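Local coordinates for bifunctional purine biosynthetic protein ADE5,7 (Cryptococcus neoformans var. grubii serotype A, PDB 7LVO) that catalyses the second and fifth steps of de novo purine biosynthesis, its N-terminal half, described here, being the ATP-dependent glycinamide ribonucleotide synthetase, at residues V67-G72 with L86-P91; S39-G44 with R95-W100; M255-D260 with P283-E288; E291-D296 with D325-L330. All blocks are in the same frame, centred on the assembly; numbering follows the deposited sequence.

Interaction 1: V67-G72 with L86-P91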
loop_
_atom_site.group_PDB
_atom_site.type_symbol
_atom_site.label_atom_id
_atom_site.label_comp_id
_atom_site.label_asym_id
_atom_site.label_seq_id
_atom_site.Cartn_x
_atom_site.Cartn_y
_atom_site.Cartn_z
ATOM N N VAL A 67 -6.392 -16.970 -0.582
ATOM C CA VAL A 67 -5.256 -16.088 -0.821
ATOM C C VAL A 67 -4.536 -16.617 -2.049
ATOM O O VAL A 67 -3.934 -17.698 -2.009
ATOM C CB VAL A 67 -4.316 -16.015 0.390
ATOM C CG1 VAL A 67 -3.473 -14.775 0.325
ATOM C CG2 VAL A 67 -5.114 -16.081 1.689
ATOM N N CYS A 68 -4.591 -15.855 -3.139
ATOM C CA CYS A 68 -4.000 -16.261 -4.408
ATOM C C CYS A 68 -2.841 -15.342 -4.761
ATOM O O CYS A 68 -3.070 -14.173 -5.096
ATOM C CB CYS A 68 -5.057 -16.230 -5.517
ATOM S SG CYS A 68 -4.431 -16.720 -7.141
ATOM N N PRO A 69 -1.582 -15.808 -4.711
ATOM C CA PRO A 69 -1.157 -17.158 -4.323
ATOM C C PRO A 69 -0.966 -17.330 -2.817
ATOM O O PRO A 69 -0.829 -18.454 -2.344
ATOM C CB PRO A 69 0.183 -17.323 -5.061
ATOM C CG PRO A 69 0.740 -15.926 -5.107
ATOM C CD PRO A 69 -0.449 -14.979 -5.174
ATOM N N GLY A 70 -0.966 -16.221 -2.074
ATOM C CA GLY A 70 -0.675 -16.309 -0.662
ATOM C C GLY A 70 0.801 -16.618 -0.420
ATOM O O GLY A 70 1.636 -16.614 -1.333
ATOM N N ASN A 71 1.110 -16.881 0.842
ATOM C CA ASN A 71 2.495 -17.118 1.250
ATOM C C ASN A 71 2.506 -18.135 2.388
ATOM O O ASN A 71 1.476 -18.716 2.734
ATOM C CB ASN A 71 3.173 -15.797 1.643
ATOM C CG ASN A 71 2.464 -15.087 2.780
ATOM O OD1 ASN A 71 1.881 -15.715 3.660
ATOM N ND2 ASN A 71 2.519 -13.760 2.765
ATOM N N GLY A 72 3.683 -18.338 2.982
ATOM C CA GLY A 72 3.814 -19.328 4.033
ATOM C C GLY A 72 3.025 -18.993 5.278
ATOM O O GLY A 72 2.611 -19.895 6.011
ATOM N N LEU A 86 -2.493 -20.634 -8.264
ATOM C CA LEU A 86 -3.054 -20.516 -9.600
ATOM C C LEU A 86 -2.643 -19.181 -10.200
ATOM O O LEU A 86 -2.620 -18.163 -9.493
ATOM C CB LEU A 86 -4.584 -20.620 -9.570
ATOM C CG LEU A 86 -5.277 -20.648 -10.928
ATOM C CD1 LEU A 86 -5.015 -21.968 -11.637
ATOM C CD2 LEU A 86 -6.774 -20.399 -10.775
ATOM N N PRO A 87 -2.307 -19.149 -11.488
ATOM C CA PRO A 87 -1.998 -17.861 -12.121
ATOM C C PRO A 87 -3.245 -17.005 -12.268
ATOM O O PRO A 87 -4.371 -17.507 -12.338
ATOM C CB PRO A 87 -1.431 -18.255 -13.492
ATOM C CG PRO A 87 -1.078 -19.706 -13.382
ATOM C CD PRO A 87 -2.061 -20.286 -12.397
ATOM N N TRP A 88 -3.028 -15.691 -12.316
ATOM C CA TRP A 88 -4.137 -14.762 -12.490
ATOM C C TRP A 88 -4.602 -14.687 -13.938
ATOM O O TRP A 88 -5.768 -14.357 -14.199
ATOM C CB TRP A 88 -3.731 -13.362 -12.028
ATOM C CG TRP A 88 -3.433 -13.250 -10.573
ATOM C CD1 TRP A 88 -3.705 -14.169 -9.608
ATOM C CD2 TRP A 88 -2.802 -12.151 -9.915
ATOM N NE1 TRP A 88 -3.280 -13.713 -8.385
ATOM C CE2 TRP A 88 -2.722 -12.474 -8.547
ATOM C CE3 TRP A 88 -2.297 -10.920 -10.349
ATOM C CZ2 TRP A 88 -2.165 -11.614 -7.609
ATOM C CZ3 TRP A 88 -1.741 -10.066 -9.413
ATOM C CH2 TRP A 88 -1.683 -10.417 -8.060
ATOM N N GLY A 89 -3.720 -14.977 -14.881
ATOM C CA GLY A 89 -4.015 -14.717 -16.284
ATOM C C GLY A 89 -3.634 -13.307 -16.685
ATOM O O GLY A 89 -3.684 -12.366 -15.896
ATOM N N ALA A 90 -3.234 -13.161 -17.941
ATOM C CA ALA A 90 -2.770 -11.869 -18.423
ATOM C C ALA A 90 -3.937 -10.887 -18.514
ATOM O O ALA A 90 -5.080 -11.286 -18.773
ATOM C CB ALA A 90 -2.106 -12.015 -19.789
ATOM N N PRO A 91 -3.682 -9.599 -18.299
ATOM C CA PRO A 91 -4.746 -8.600 -18.468
ATOM C C PRO A 91 -5.111 -8.455 -19.933
ATOM O O PRO A 91 -4.354 -8.898 -20.809
ATOM C CB PRO A 91 -4.122 -7.307 -17.919
ATOM C CG PRO A 91 -2.874 -7.722 -17.203
ATOM C CD PRO A 91 -2.412 -8.983 -17.875
#

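Interaction 2: S39-G44 with R95-W100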
loop_
_atom_site.group_PDB
_atom_site.type_symbol
_atom_site.label_atom_id
_atom_site.label_comp_id
_atom_site.label_asym_id
_atom_site.label_seq_id
_atom_site.Cartn_x
_atom_site.Cartn_y
_atom_site.Cartn_z
ATOM N N SER A 39 -17.448 -15.945 0.830
ATOM C CA SER A 39 -16.168 -16.396 0.302
ATOM C C SER A 39 -15.464 -15.183 -0.287
ATOM O O SER A 39 -16.004 -14.534 -1.188
ATOM C CB SER A 39 -16.357 -17.479 -0.762
ATOM O OG SER A 39 -16.933 -18.639 -0.196
ATOM N N ILE A 40 -14.276 -14.872 0.232
ATOM C CA ILE A 40 -13.495 -13.716 -0.191
ATOM C C ILE A 40 -12.199 -14.201 -0.822
ATOM O O ILE A 40 -11.551 -15.119 -0.312
ATOM C CB ILE A 40 -13.200 -12.769 0.992
ATOM C CG1 ILE A 40 -14.501 -12.162 1.524
ATOM C CG2 ILE A 40 -12.233 -11.674 0.566
ATOM C CD1 ILE A 40 -14.339 -11.414 2.835
ATOM N N LEU A 41 -11.824 -13.583 -1.932
ATOM C CA LEU A 41 -10.620 -13.933 -2.676
ATOM C C LEU A 41 -9.625 -12.790 -2.567
ATOM O O LEU A 41 -9.901 -11.673 -3.031
ATOM C CB LEU A 41 -10.952 -14.213 -4.140
ATOM C CG LEU A 41 -9.777 -14.444 -5.084
ATOM C CD1 LEU A 41 -9.011 -15.706 -4.710
ATOM C CD2 LEU A 41 -10.274 -14.520 -6.520
ATOM N N LEU A 42 -8.475 -13.070 -1.948
ATOM C CA LEU A 42 -7.391 -12.105 -1.833
ATOM C C LEU A 42 -6.360 -12.384 -2.916
ATOM O O LEU A 42 -5.852 -13.507 -3.013
ATOM C CB LEU A 42 -6.738 -12.178 -0.452
ATOM C CG LEU A 42 -7.637 -11.950 0.751
ATOM C CD1 LEU A 42 -6.806 -11.906 2.027
ATOM C CD2 LEU A 42 -8.444 -10.667 0.609
ATOM N N LEU A 43 -6.057 -11.370 -3.724
ATOM C CA LEU A 43 -5.001 -11.452 -4.723
ATOM C C LEU A 43 -3.723 -10.855 -4.131
ATOM O O LEU A 43 -3.716 -9.700 -3.692
ATOM C CB LEU A 43 -5.385 -10.718 -5.998
ATOM C CG LEU A 43 -6.743 -11.046 -6.625
ATOM C CD1 LEU A 43 -6.875 -10.310 -7.958
ATOM C CD2 LEU A 43 -6.944 -12.528 -6.816
ATOM N N GLY A 44 -2.651 -11.641 -4.118
ATOM C CA GLY A 44 -1.378 -11.164 -3.606
ATOM C C GLY A 44 -0.687 -12.178 -2.720
ATOM O O GLY A 44 -1.231 -13.254 -2.456
ATOM N N ARG A 95 -8.485 -14.325 -17.193
ATOM C CA ARG A 95 -9.455 -15.410 -17.326
ATOM C C ARG A 95 -9.211 -16.517 -16.306
ATOM O O ARG A 95 -10.160 -17.116 -15.792
ATOM C CB ARG A 95 -9.415 -15.988 -18.743
ATOM C CG ARG A 95 -10.719 -16.655 -19.164
ATOM C CD ARG A 95 -10.496 -18.022 -19.807
ATOM N NE ARG A 95 -9.617 -17.965 -20.969
ATOM C CZ ARG A 95 -8.339 -18.329 -20.964
ATOM N NH1 ARG A 95 -7.754 -18.787 -19.868
ATOM N NH2 ARG A 95 -7.633 -18.233 -22.086
ATOM N N SER A 96 -7.944 -16.803 -16.002
ATOM C CA SER A 96 -7.631 -17.885 -15.074
ATOM C C SER A 96 -8.328 -17.688 -13.733
ATOM O O SER A 96 -9.086 -18.552 -13.278
ATOM C CB SER A 96 -6.119 -17.985 -14.882
ATOM O OG SER A 96 -5.800 -18.976 -13.925
ATOM N N ILE A 97 -8.087 -16.548 -13.083
ATOM C CA ILE A 97 -8.644 -16.339 -11.749
ATOM C C ILE A 97 -10.111 -15.914 -11.818
ATOM O O ILE A 97 -10.885 -16.200 -10.893
ATOM C CB ILE A 97 -7.799 -15.305 -10.985
ATOM C CG1 ILE A 97 -8.250 -15.215 -9.526
ATOM C CG2 ILE A 97 -7.900 -13.939 -11.641
ATOM C CD1 ILE A 97 -8.114 -16.517 -8.753
ATOM N N VAL A 98 -10.515 -15.226 -12.886
ATOM C CA VAL A 98 -11.912 -14.815 -13.011
ATOM C C VAL A 98 -12.804 -16.030 -13.221
ATOM O O VAL A 98 -13.873 -16.144 -12.611
ATOM C CB VAL A 98 -12.068 -13.796 -14.152
ATOM C CG1 VAL A 98 -13.545 -13.510 -14.416
ATOM C CG2 VAL A 98 -11.327 -12.511 -13.811
ATOM N N GLU A 99 -12.376 -16.961 -14.081
ATOM C CA GLU A 99 -13.152 -18.180 -14.291
ATOM C C GLU A 99 -13.162 -19.046 -13.038
ATOM O O GLU A 99 -14.189 -19.643 -12.695
ATOM C CB GLU A 99 -12.588 -18.958 -15.479
ATOM C CG GLU A 99 -13.365 -20.213 -15.827
ATOM C CD GLU A 99 -12.822 -20.907 -17.062
ATOM O OE1 GLU A 99 -11.867 -20.378 -17.673
ATOM O OE2 GLU A 99 -13.349 -21.981 -17.421
ATOM N N TRP A 100 -12.029 -19.119 -12.335
ATOM C CA TRP A 100 -11.992 -19.847 -11.071
ATOM C C TRP A 100 -12.965 -19.236 -10.065
ATOM O O TRP A 100 -13.777 -19.942 -9.459
ATOM C CB TRP A 100 -10.566 -19.846 -10.512
ATOM C CG TRP A 100 -10.388 -20.707 -9.305
ATOM C CD1 TRP A 100 -9.958 -21.999 -9.280
ATOM C CD2 TRP A 100 -10.631 -20.342 -7.940
ATOM N NE1 TRP A 100 -9.919 -22.461 -7.991
ATOM C CE2 TRP A 100 -10.322 -21.465 -7.148
ATOM C CE3 TRP A 100 -11.069 -19.176 -7.312
ATOM C CZ2 TRP A 100 -10.447 -21.458 -5.761
ATOM C CZ3 TRP A 100 -11.193 -19.171 -5.935
ATOM C CH2 TRP A 100 -10.885 -20.302 -5.175
#

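Interaction 3: M255-D260 with P283-E288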
loop_
_atom_site.group_PDB
_atom_site.type_symbol
_atom_site.label_atom_id
_atom_site.label_comp_id
_atom_site.label_asym_id
_atom_site.label_seq_id
_atom_site.Cartn_x
_atom_site.Cartn_y
_atom_site.Cartn_z
ATOM N N MET A 255 -8.319 6.102 8.301
ATOM C CA MET A 255 -7.706 5.397 9.415
ATOM C C MET A 255 -6.685 6.304 10.082
ATOM O O MET A 255 -6.294 7.336 9.529
ATOM C CB MET A 255 -7.037 4.120 8.922
ATOM C CG MET A 255 -7.926 3.214 8.081
ATOM S SD MET A 255 -7.105 1.647 7.704
ATOM C CE MET A 255 -7.411 0.733 9.198
ATOM N N PRO A 256 -6.233 5.953 11.287
ATOM C CA PRO A 256 -5.183 6.751 11.935
ATOM C C PRO A 256 -3.976 6.906 11.022
ATOM O O PRO A 256 -3.521 5.947 10.394
ATOM C CB PRO A 256 -4.847 5.944 13.194
ATOM C CG PRO A 256 -6.104 5.179 13.491
ATOM C CD PRO A 256 -6.702 4.844 12.144
ATOM N N ALA A 257 -3.460 8.130 10.951
ATOM C CA ALA A 257 -2.313 8.412 10.101
ATOM C C ALA A 257 -1.122 7.561 10.522
ATOM O O ALA A 257 -0.919 7.271 11.701
ATOM C CB ALA A 257 -1.947 9.895 10.167
ATOM N N ALA A 258 -0.329 7.158 9.538
ATOM C CA ALA A 258 0.821 6.301 9.769
ATOM C C ALA A 258 2.068 6.927 9.163
ATOM O O ALA A 258 1.994 7.825 8.326
ATOM C CB ALA A 258 0.597 4.902 9.175
ATOM N N GLN A 259 3.227 6.446 9.619
ATOM C CA GLN A 259 4.514 6.812 9.050
ATOM C C GLN A 259 5.287 5.537 8.737
ATOM O O GLN A 259 5.289 4.595 9.535
ATOM C CB GLN A 259 5.328 7.696 9.994
ATOM C CG GLN A 259 4.881 9.147 10.014
ATOM C CD GLN A 259 5.849 10.041 10.769
ATOM O OE1 GLN A 259 5.794 10.141 11.996
ATOM N NE2 GLN A 259 6.749 10.690 10.038
ATOM N N ASP A 260 5.946 5.519 7.583
ATOM C CA ASP A 260 6.704 4.370 7.111
ATOM C C ASP A 260 8.180 4.725 7.007
ATOM O O ASP A 260 8.552 5.892 6.862
ATOM C CB ASP A 260 6.168 3.895 5.751
ATOM C CG ASP A 260 6.937 2.713 5.198
ATOM O OD1 ASP A 260 7.200 1.757 5.961
ATOM O OD2 ASP A 260 7.273 2.734 3.996
ATOM N N PRO A 283 2.294 10.570 15.731
ATOM C CA PRO A 283 2.072 11.797 16.518
ATOM C C PRO A 283 2.226 13.076 15.716
ATOM O O PRO A 283 1.576 14.084 16.031
ATOM C CB PRO A 283 3.126 11.694 17.632
ATOM C CG PRO A 283 3.396 10.229 17.768
ATOM C CD PRO A 283 3.277 9.671 16.364
ATOM N N ILE A 284 3.064 13.071 14.679
ATOM C CA ILE A 284 3.268 14.281 13.893
ATOM C C ILE A 284 2.001 14.698 13.157
ATOM O O ILE A 284 1.850 15.875 12.808
ATOM C CB ILE A 284 4.428 14.082 12.904
ATOM C CG1 ILE A 284 4.853 15.423 12.307
ATOM C CG2 ILE A 284 4.032 13.107 11.804
ATOM C CD1 ILE A 284 6.118 15.345 11.488
ATOM N N ALA A 285 1.086 13.762 12.903
ATOM C CA ALA A 285 -0.196 14.080 12.283
ATOM C C ALA A 285 -1.141 14.549 13.382
ATOM O O ALA A 285 -1.961 13.794 13.913
ATOM C CB ALA A 285 -0.752 12.875 11.532
ATOM N N THR A 286 -1.007 15.827 13.734
ATOM C CA THR A 286 -1.834 16.413 14.775
ATOM C C THR A 286 -3.277 16.578 14.287
ATOM O O THR A 286 -3.597 16.376 13.117
ATOM C CB THR A 286 -1.277 17.766 15.204
ATOM O OG1 THR A 286 -1.348 18.680 14.103
ATOM C CG2 THR A 286 0.170 17.636 15.668
ATOM N N LYS A 287 -4.155 16.964 15.214
ATOM C CA LYS A 287 -5.550 17.197 14.855
ATOM C C LYS A 287 -5.658 18.220 13.729
ATOM O O LYS A 287 -6.425 18.034 12.776
ATOM C CB LYS A 287 -6.329 17.661 16.086
ATOM C CG LYS A 287 -7.801 17.941 15.838
ATOM C CD LYS A 287 -8.499 18.374 17.127
ATOM C CE LYS A 287 -9.963 18.717 16.891
ATOM N NZ LYS A 287 -10.128 19.908 16.014
ATOM N N GLU A 288 -4.891 19.307 13.819
ATOM C CA GLU A 288 -4.943 20.333 12.785
ATOM C C GLU A 288 -4.390 19.816 11.465
ATOM O O GLU A 288 -4.944 20.113 10.394
ATOM C CB GLU A 288 -4.169 21.573 13.238
ATOM C CG GLU A 288 -4.710 22.229 14.501
ATOM C CD GLU A 288 -4.218 21.567 15.780
ATOM O OE1 GLU A 288 -3.608 20.480 15.705
ATOM O OE2 GLU A 288 -4.441 22.138 16.868
#

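Interaction 4: E291-D296 with D325-L330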
loop_
_atom_site.group_PDB
_atom_site.type_symbol
_atom_site.label_atom_id
_atom_site.label_comp_id
_atom_site.label_asym_id
_atom_site.label_seq_id
_atom_site.Cartn_x
_atom_site.Cartn_y
_atom_site.Cartn_z
ATOM N N GLU A 291 -6.914 17.433 9.958
ATOM C CA GLU A 291 -8.035 18.195 9.418
ATOM C C GLU A 291 -7.699 18.736 8.035
ATOM O O GLU A 291 -8.540 18.710 7.131
ATOM C CB GLU A 291 -8.403 19.336 10.368
ATOM C CG GLU A 291 -9.693 20.053 10.004
ATOM C CD GLU A 291 -10.913 19.161 10.134
ATOM O OE1 GLU A 291 -10.809 18.098 10.788
ATOM O OE2 GLU A 291 -11.973 19.517 9.578
ATOM N N ARG A 292 -6.461 19.207 7.849
ATOM C CA ARG A 292 -6.052 19.744 6.556
ATOM C C ARG A 292 -6.003 18.648 5.498
ATOM O O ARG A 292 -6.533 18.815 4.395
ATOM C CB ARG A 292 -4.692 20.426 6.684
ATOM C CG ARG A 292 -4.649 21.547 7.712
ATOM C CD ARG A 292 -4.752 22.918 7.066
ATOM N NE ARG A 292 -6.056 23.145 6.454
ATOM C CZ ARG A 292 -6.392 24.251 5.802
ATOM N NH1 ARG A 292 -5.537 25.250 5.648
ATOM N NH2 ARG A 292 -7.616 24.357 5.294
ATOM N N CYS A 293 -5.384 17.513 5.823
ATOM C CA CYS A 293 -5.338 16.400 4.878
ATOM C C CYS A 293 -6.742 15.984 4.449
ATOM O O CYS A 293 -7.006 15.776 3.258
ATOM C CB CYS A 293 -4.603 15.211 5.494
ATOM S SG CYS A 293 -2.854 15.465 5.804
ATOM N N VAL A 294 -7.654 15.852 5.411
ATOM C CA VAL A 294 -9.008 15.401 5.091
ATOM C C VAL A 294 -9.742 16.460 4.277
ATOM O O VAL A 294 -10.306 16.171 3.211
ATOM C CB VAL A 294 -9.771 15.057 6.382
ATOM C CG1 VAL A 294 -11.237 14.766 6.078
ATOM C CG2 VAL A 294 -9.122 13.874 7.080
ATOM N N LYS A 295 -9.738 17.709 4.760
ATOM C CA LYS A 295 -10.554 18.741 4.126
ATOM C C LYS A 295 -9.948 19.255 2.825
ATOM O O LYS A 295 -10.687 19.667 1.927
ATOM C CB LYS A 295 -10.759 19.916 5.086
ATOM C CG LYS A 295 -11.641 19.607 6.287
ATOM C CD LYS A 295 -13.034 19.165 5.857
ATOM C CE LYS A 295 -14.037 19.304 6.989
ATOM N NZ LYS A 295 -14.300 20.734 7.318
ATOM N N ASP A 296 -8.625 19.258 2.706
ATOM C CA ASP A 296 -7.962 19.845 1.553
ATOM C C ASP A 296 -7.531 18.827 0.508
ATOM O O ASP A 296 -7.195 19.230 -0.613
ATOM C CB ASP A 296 -6.730 20.641 2.006
ATOM C CG ASP A 296 -7.072 21.714 3.023
ATOM O OD1 ASP A 296 -8.275 21.896 3.314
ATOM O OD2 ASP A 296 -6.139 22.367 3.534
ATOM N N ASP A 325 5.081 24.652 4.666
ATOM C CA ASP A 325 3.889 25.351 4.206
ATOM C C ASP A 325 2.633 24.492 4.291
ATOM O O ASP A 325 1.580 24.900 3.785
ATOM C CB ASP A 325 4.084 25.837 2.767
ATOM C CG ASP A 325 5.164 26.895 2.649
ATOM O OD1 ASP A 325 5.806 27.207 3.675
ATOM O OD2 ASP A 325 5.371 27.418 1.532
ATOM N N GLY A 326 2.718 23.316 4.909
ATOM C CA GLY A 326 1.566 22.465 5.080
ATOM C C GLY A 326 1.695 21.141 4.355
ATOM O O GLY A 326 2.711 20.845 3.719
ATOM N N PRO A 327 0.651 20.315 4.435
ATOM C CA PRO A 327 0.700 19.008 3.767
ATOM C C PRO A 327 0.769 19.153 2.255
ATOM O O PRO A 327 0.228 20.093 1.673
ATOM C CB PRO A 327 -0.603 18.324 4.206
ATOM C CG PRO A 327 -1.065 19.086 5.414
ATOM C CD PRO A 327 -0.581 20.497 5.221
ATOM N N ARG A 328 1.447 18.197 1.623
ATOM C CA ARG A 328 1.561 18.131 0.174
ATOM C C ARG A 328 1.426 16.678 -0.252
ATOM O O ARG A 328 2.009 15.788 0.373
ATOM C CB ARG A 328 2.898 18.696 -0.321
ATOM C CG ARG A 328 3.116 20.163 0.010
ATOM C CD ARG A 328 2.162 21.062 -0.754
ATOM N NE ARG A 328 2.381 22.470 -0.450
ATOM C CZ ARG A 328 1.817 23.118 0.561
ATOM N NH1 ARG A 328 0.986 22.513 1.392
ATOM N NH2 ARG A 328 2.096 24.408 0.741
ATOM N N VAL A 329 0.668 16.445 -1.321
ATOM C CA VAL A 329 0.446 15.092 -1.819
ATOM C C VAL A 329 1.633 14.679 -2.680
ATOM O O VAL A 329 1.885 15.272 -3.736
ATOM C CB VAL A 329 -0.866 15.001 -2.614
ATOM C CG1 VAL A 329 -1.033 13.607 -3.183
ATOM C CG2 VAL A 329 -2.050 15.374 -1.723
ATOM N N LEU A 330 2.365 13.661 -2.232
ATOM C CA LEU A 330 3.455 13.128 -3.037
ATOM C C LEU A 330 2.936 12.171 -4.109
ATOM O O LEU A 330 3.386 12.219 -5.259
ATOM C CB LEU A 330 4.466 12.406 -2.153
ATOM C CG LEU A 330 5.235 13.242 -1.131
ATOM C CD1 LEU A 330 6.208 12.355 -0.364
ATOM C CD2 LEU A 330 5.967 14.391 -1.805
#

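Interaction 1: V67-G72 with L86-P91
The thiol of Cys68 lies against the pyrrole edge of the Trp88 indole, with SG 4.4 Å from the centroid of the five-membered ring and 89° off the ring normal. It is thus an edge-on sulfur-aromatic contact, and Cys68 SG comes nearest to Trp88 NE1 (3.5 Å) with Trp88 CD1 close behind. The same edge faces the backbone of residue 68: Trp88 NE1 donates to Cys68 O at 3.3 Å with an N-H...O angle of 147°, a weak bond. Because SG stands anti to the backbone N (chi1 -180°), it sits beside its own carbonyl carbon, and sulfur and carbonyl oxygen approach the indole together. Cys68 SG also meets Leu86 O at 3.3 Å, roughly at a right angle to its direction to the indole, so the sulfur is approached by both the Leu86 carbonyl and the Trp88 ring. Pro69, which follows a cis peptide bond, adds a marginal touch, its CD standing 4.5 Å from Trp88 CZ2. The strand 62-67 ends here; beyond it Asn71 caps helix 72-77, while backbone bonds tie Cys68 to Leu42 and Gly44 of strand 38-44. With only one weak hydrogen bond between the segments, this junction of the N domain probably rests on close fit and on a sulfur polarised by the indole N-H edge.

Interaction 2: S39-G44 with R95-W100
Aliphatic packing carries most of this contact, and it centres on Ile97. Leu41 and Ile97 reach toward each other tip to tip: Leu41 CD2 is 3.7 Å from Ile97 CG1 and equally near to Ile97 CD1. Both side chains leave their backbones in the same way, with Leu41 CG (chi1 173°) and Ile97 CG1 (chi1 -172°) anti to the backbone N, which sends the Leu41 fork and the ethyl arm of Ile97 into the gap between strand and helix. Leu43, two residues further along the strand and on the same face, comes in at a slant, placing CD2 4.0 Å from Ile97 CG1. That one methylene therefore meets a methyl from each leucine.

The aromatic component is lighter. Leu41 uses its other methyl, CD1, to touch Trp100 CZ3 at 4.3 Å, so the forked end of Leu41 spans residues one helical turn apart.

Backbone bonds serve the helix itself: Glu99 N to Arg95 O, 2.8 Å, and Trp100 N to Ser96 O, 3.1 Å. The axes of the two short segments run almost antiparallel, at 168°, and approach to 11.5 Å, a gap bridged by side chains alone.

Strand 38-44 is an inner strand of the parallel N-domain sheet, hydrogen-bonded between 62-67 and 108-111, and helix 95-104 covers one of its faces, as expected of a Rossmann-like alpha/beta layer. Beside it, helix 121-126 supplies Phe125 against Ile97 and Val121 against Leu43, while Trp100 extends the helix's cover to Arg64 of strand 62-67.

Interaction 3: M255-D260 with P283-E288
The side chains of Ile284 and Gln259 cross at about a right angle, with the Ile284 CG2 methyl 3.5 Å from Gln259 OE1 and 3.7 Å from Gln259 CD. Gln259 CG lies anti to the carbonyl carbon (chi1 -78°) and the chain is extended beyond it, which carries the amide to that methyl. The isoleucine gives the amide only a nonpolar neighbour; polar partners come from elsewhere, Tyr279 OH for OE1 and Glu240 O for NE2, which together probably fix the turn of the amide. Ala285 follows, with its CB 3.5 Å from Ala257 CB. This is closer than usual for two methyl groups and goes with a close backbone approach, the CA atoms of Ala257 and Ala285 being 6.4 Å apart. Ala285 is also the centre of an inverse gamma turn, marked by a weak bond from Thr286 N to Ile284 O at 3.0 Å. Next, Thr286 ends the loop as N-cap of helix 287-307, its OG1 bonded to Ile289 N and more weakly to Glu288 OE1. Met290 of that helix packs on both alanines. The contact thus joins the approach to strand 259-263 with a turn into a helix, within the ATP-grasp domain; Ile284 also touches Pro239, part of the predicted ATP-binding region.

Interaction 4: E291-D296 with D325-L330
Helix 291-296 and strand 326-330 draw nearest at Cys293 and Pro327, whose CA atoms are 6.7 Å apart, and the helix widens into a pi-type turn at 294-296. Pro327 carries the strand's share, presenting the CB-CG side of its ring to the helix. Cys293 SG rests 4.0 Å from Pro327 CB and almost as close to CG, a purely apolar contact. Arg292 adds only the root of its side chain, CB lying 4.1 Å from Pro327 CG. Bends at chi2 (-100°) and chi3 (67°) then lead the guanidinium off to Asp296, where Arg292 NE is 3.0 Å from Asp296 OD2; the carboxylate oxygen lies well out of the guanidinium plane, so this is a charge pairing without a directed N-H. On the strand, Arg328 curls back: NH1 donates to Pro327 O at 2.6 Å and 157°, approaching from above the carbonyl plane although the oxygen is within the guanidinium plane, and weaker bonds run to Asp325 O. The guanidinium thus links the carbonyls of Asp325 and Pro327. Strand 326-333 is one of the two outer strands of its antiparallel sheet and pairs with 315-323, from which Phe320 packs on both Cys293 and Pro327. Further along the same helix, Val297 meets Val329, so this is helix-on-sheet packing within the ATP-grasp domain, helix 287-307 lying on one face over strands 315-323 and 326-333.

In the fold
From the N terminus, strand 38-44 comes first, and interaction 2 closes the long loop from it to helix 95-104. Interaction 1, joining 67-72 to 86-91, lies wholly within that loop, and the two touch in space, Pro87 O probably hydrogen-bonding Ser96 OG. Together they tie strand ends, loops and a covering helix of the N domain. In the ATP-grasp domain interactions 3 and 4 follow in series without crossing. Interaction 3 closes the loop holding strands 259-263 and 277-280 and lies at the start of helix 287-307; interaction 4 closes the one holding the rest of that helix and strand 315-323. Their centres are about 12 Å apart. The two pairs occupy opposite sides of the chain's centre.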